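PDB 4O7T: phosphoribosylaminoimidazole-succinocarboxamide synthase from Pyrococcus horikoshii, which catalyses the ATP-dependent joining of L-aspartate to 5-amino-1-(5-phospho-D-ribosyl)imidazole-4-carboxylate, giving SAICAR in de novo purine biosynthesis. Local coordinates for residues 90-95 with 172-177. Sequence-based numbering, arbitrary orientation.
Sequences VVVRNV and VDFKLE. With TMP (thymidine-5'-phosphate), chain B; ADP (adenosine-5'-diphosphate), chain C.
Val172 O is gripped by two backbone donors, Asn94 N at 2.8 Å and Val95 N at 3.0 Å, where the chain turns its corner at Asn94. From there the two strands run antiparallel, and paired backbone bonds join Val92 to Phe174 and Val90 to Leu176. Beta-branched valines suit such extended chain. Val92 lays CB over one face of the Phe174 ring in a CH-pi contact, 4.0 Å from its centroid; with CG between the backbone N and carbonyl carbon (chi1 63°), the ring stands alongside Val92, CZ and CE2 nearest. This apolar face packs against helix 143-165.

The other face, bearing Val91, Arg93, Asp173 and Lys175, receives TMP. Long and forked, Arg93 grips the TMP phosphate with both terminal nitrogens, NH2 to O3P (2.7 Å) and NH1 to O2P (3.0 Å). Asp173 OD1 accepts from TMP O3' (2.6 Å), while its OD2 sits well out of the guanidinium plane, a salt bridge of charges alone with Arg93, and has Arg198 as a second partner. Further along, Lys175 packs its aliphatic chain near the thymine O2 and brings NZ to Glu177 OE2 (2.8 Å); NZ also pairs with Asp190. Glu177 OE1 accepts from ADP O2' (2.9 Å). Replacing Glu177 with an alanine would probably leave the ribose hydroxyl without this acceptor and Lys175 NZ with one carboxylate fewer, Asp190 remaining.

With a guanidinium at the phosphate and carboxylates at the hydroxyls, the strand pair serves both nucleotides, TMP on its face and ADP at Glu177, consistent with TMP marking the site where the phosphoribosyl substrate binds beside ATP.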
loop_
_atom_site.group_PDB
_atom_site.type_symbol
_atom_site.label_atom_id
_atom_site.label_comp_id
_atom_site.label_asym_id
_atom_site.label_seq_id
_atom_site.Cartn_x
_atom_site.Cartn_y
_atom_site.Cartn_z
ATOM N N VAL A 90 -4.137 -11.264 2.835
ATOM C CA VAL A 90 -2.781 -11.052 3.318
ATOM C C VAL A 90 -1.857 -11.838 2.399
ATOM O O VAL A 90 -1.909 -13.075 2.346
ATOM C CB VAL A 90 -2.623 -11.518 4.784
ATOM C CG1 VAL A 90 -1.225 -11.183 5.315
ATOM C CG2 VAL A 90 -3.682 -10.853 5.652
ATOM N N VAL A 91 -1.025 -11.120 1.662
ATOM C CA VAL A 91 -0.225 -11.752 0.642
ATOM C C VAL A 91 1.235 -11.783 1.094
ATOM O O VAL A 91 1.815 -10.748 1.463
ATOM C CB VAL A 91 -0.375 -11.052 -0.741
ATOM C CG1 VAL A 91 0.591 -11.653 -1.767
ATOM C CG2 VAL A 91 -1.807 -11.133 -1.250
ATOM N N VAL A 92 1.824 -12.976 1.070
ATOM C CA VAL A 92 3.246 -13.124 1.362
ATOM C C VAL A 92 3.998 -13.472 0.070
ATOM O O VAL A 92 3.547 -14.317 -0.708
ATOM C CB VAL A 92 3.513 -14.197 2.442
ATOM C CG1 VAL A 92 4.990 -14.198 2.824
ATOM C CG2 VAL A 92 2.642 -13.958 3.672
ATOM N N ARG A 93 5.129 -12.801 -0.158
ATOM C CA ARG A 93 5.848 -12.914 -1.434
ATOM C C ARG A 93 7.347 -13.168 -1.217
ATOM O O ARG A 93 8.001 -12.438 -0.468
ATOM C CB ARG A 93 5.610 -11.653 -2.290
ATOM C CG ARG A 93 4.192 -11.055 -2.170
ATOM C CD ARG A 93 3.943 -9.846 -3.085
ATOM N NE ARG A 93 3.720 -10.271 -4.459
ATOM C CZ ARG A 93 2.589 -10.151 -5.156
ATOM N NH1 ARG A 93 1.510 -9.537 -4.652
ATOM N NH2 ARG A 93 2.558 -10.647 -6.400
ATOM N N ASN A 94 7.867 -14.206 -1.875
ATOM C CA ASN A 94 9.281 -14.611 -1.787
ATOM C C ASN A 94 10.044 -14.319 -3.074
ATOM O O ASN A 94 11.224 -13.967 -3.036
ATOM C CB ASN A 94 9.386 -16.106 -1.468
ATOM C CG ASN A 94 8.706 -16.466 -0.156
ATOM O OD1 ASN A 94 8.996 -15.864 0.879
ATOM N ND2 ASN A 94 7.791 -17.444 -0.191
ATOM N N VAL A 95 9.347 -14.460 -4.202
ATOM C CA VAL A 95 9.928 -14.331 -5.530
ATOM C C VAL A 95 9.035 -13.353 -6.303
ATOM O O VAL A 95 7.807 -13.437 -6.192
ATOM C CB VAL A 95 9.977 -15.719 -6.224
ATOM C CG1 VAL A 95 10.312 -15.596 -7.694
ATOM C CG2 VAL A 95 10.982 -16.629 -5.516
ATOM N N VAL A 172 6.389 -19.186 -4.502
ATOM C CA VAL A 172 6.681 -17.872 -5.070
ATOM C C VAL A 172 5.998 -16.767 -4.237
ATOM O O VAL A 172 6.656 -15.814 -3.781
ATOM C CB VAL A 172 6.248 -17.864 -6.552
ATOM C CG1 VAL A 172 6.177 -16.458 -7.144
ATOM C CG2 VAL A 172 7.186 -18.770 -7.343
ATOM N N ASP A 173 4.684 -16.925 -4.041
ATOM C CA ASP A 173 3.860 -16.003 -3.245
ATOM C C ASP A 173 2.549 -16.707 -2.939
ATOM O O ASP A 173 2.303 -17.781 -3.486
ATOM C CB ASP A 173 3.654 -14.629 -3.937
ATOM C CG ASP A 173 2.989 -14.728 -5.327
ATOM O OD1 ASP A 173 2.102 -15.560 -5.537
ATOM O OD2 ASP A 173 3.343 -13.939 -6.218
ATOM N N PHE A 174 1.723 -16.136 -2.055
ATOM C CA PHE A 174 0.429 -16.755 -1.714
ATOM C C PHE A 174 -0.449 -15.816 -0.920
ATOM O O PHE A 174 0.033 -14.866 -0.314
ATOM C CB PHE A 174 0.616 -18.090 -0.945
ATOM C CG PHE A 174 1.296 -17.945 0.395
ATOM C CD1 PHE A 174 0.545 -17.846 1.568
ATOM C CD2 PHE A 174 2.681 -17.920 0.488
ATOM C CE1 PHE A 174 1.161 -17.715 2.805
ATOM C CE2 PHE A 174 3.312 -17.796 1.724
ATOM C CZ PHE A 174 2.549 -17.685 2.889
ATOM N N LYS A 175 -1.740 -16.105 -0.907
ATOM C CA LYS A 175 -2.717 -15.265 -0.224
ATOM C C LYS A 175 -3.370 -16.022 0.938
ATOM O O LYS A 175 -3.823 -17.174 0.775
ATOM C CB LYS A 175 -3.785 -14.777 -1.214
ATOM C CG LYS A 175 -4.802 -13.787 -0.617
ATOM C CD LYS A 175 -6.042 -14.468 -0.015
ATOM C CE LYS A 175 -6.978 -15.049 -1.099
ATOM N NZ LYS A 175 -8.029 -15.944 -0.522
ATOM N N LEU A 176 -3.430 -15.360 2.099
ATOM C CA LEU A 176 -4.137 -15.887 3.263
ATOM C C LEU A 176 -5.287 -14.991 3.714
ATOM O O LEU A 176 -5.309 -13.780 3.439
ATOM C CB LEU A 176 -3.187 -16.035 4.455
ATOM C CG LEU A 176 -1.925 -16.872 4.298
ATOM C CD1 LEU A 176 -1.125 -16.808 5.596
ATOM C CD2 LEU A 176 -2.254 -18.311 3.903
ATOM N N GLU A 177 -6.224 -15.578 4.454
ATOM C CA GLU A 177 -7.258 -14.789 5.099
ATOM C C GLU A 177 -7.414 -15.259 6.545
ATOM O O GLU A 177 -7.064 -16.401 6.887
ATOM C CB GLU A 177 -8.569 -14.925 4.342
ATOM C CG GLU A 177 -8.494 -14.447 2.894
ATOM C CD GLU A 177 -9.844 -14.431 2.198
ATOM O OE1 GLU A 177 -10.883 -14.435 2.871
ATOM O OE2 GLU A 177 -9.857 -14.396 0.964
HETATM P P TMP B . -0.990 -10.871 -7.272
HETATM O O1P TMP B . -2.158 -10.856 -8.193
HETATM O O2P TMP B . -1.034 -9.748 -6.253
HETATM O O3P TMP B . 0.363 -11.103 -7.906
HETATM O "O5'" TMP B . -1.254 -12.220 -6.441
HETATM C "C5'" TMP B . -0.423 -12.620 -5.344
HETATM C "C4'" TMP B . -0.860 -13.989 -4.833
HETATM O "O4'" TMP B . -2.139 -13.898 -4.193
HETATM C "C3'" TMP B . -0.997 -15.043 -5.933
HETATM O "O3'" TMP B . -0.423 -16.244 -5.439
HETATM C "C2'" TMP B . -2.463 -15.353 -6.070
HETATM C "C1'" TMP B . -3.084 -14.801 -4.791
HETATM N N1 TMP B . -4.362 -14.128 -5.066
HETATM C C2 TMP B . -5.577 -14.707 -4.604
HETATM O O2 TMP B . -5.543 -15.786 -3.981
HETATM N N3 TMP B . -6.768 -14.115 -4.827
HETATM C C4 TMP B . -6.834 -12.956 -5.510
HETATM O O4 TMP B . -7.941 -12.414 -5.735
HETATM C C5 TMP B . -5.585 -12.312 -6.006
HETATM C C5M TMP B . -5.613 -11.007 -6.776
HETATM C C6 TMP B . -4.380 -12.958 -5.753
HETATM P PB ADP C . -12.647 -15.795 -1.119
HETATM O O1B ADP C . -12.205 -15.719 0.321
HETATM O O2B ADP C . -11.579 -16.200 -2.099
HETATM O O3B ADP C . -13.482 -14.610 -1.536
HETATM P PA ADP C . -15.164 -17.007 -1.734
HETATM O O1A ADP C . -15.557 -15.599 -2.131
HETATM O O2A ADP C . -15.307 -18.132 -2.733
HETATM O O3A ADP C . -13.650 -17.056 -1.161
HETATM O "O5'" ADP C . -16.053 -17.382 -0.441
HETATM C "C5'" ADP C . -15.495 -17.625 0.850
HETATM C "C4'" ADP C . -15.957 -16.558 1.841
HETATM O "O4'" ADP C . -16.063 -17.147 3.141
HETATM C "C3'" ADP C . -14.943 -15.434 1.973
HETATM O "O3'" ADP C . -15.637 -14.204 2.201
HETATM C "C2'" ADP C . -14.137 -15.808 3.206
HETATM O "O2'" ADP C . -13.604 -14.680 3.896
HETATM C "C1'" ADP C . -15.177 -16.500 4.064
HETATM N N9 ADP C . -14.585 -17.458 5.041
HETATM C C8 ADP C . -13.526 -18.272 4.859
HETATM N N7 ADP C . -13.276 -18.999 5.977
HETATM C C5 ADP C . -14.198 -18.658 6.902
HETATM C C6 ADP C . -14.526 -19.029 8.304
HETATM N N6 ADP C . -13.807 -19.953 8.965
HETATM N N1 ADP C . -15.574 -18.409 8.906
HETATM C C2 ADP C . -16.316 -17.483 8.274
HETATM N N3 ADP C . -16.079 -17.102 7.007
HETATM C C4 ADP C . -15.059 -17.638 6.280
HETATM O O HOH W 1 5.258 -12.199 -5.905
#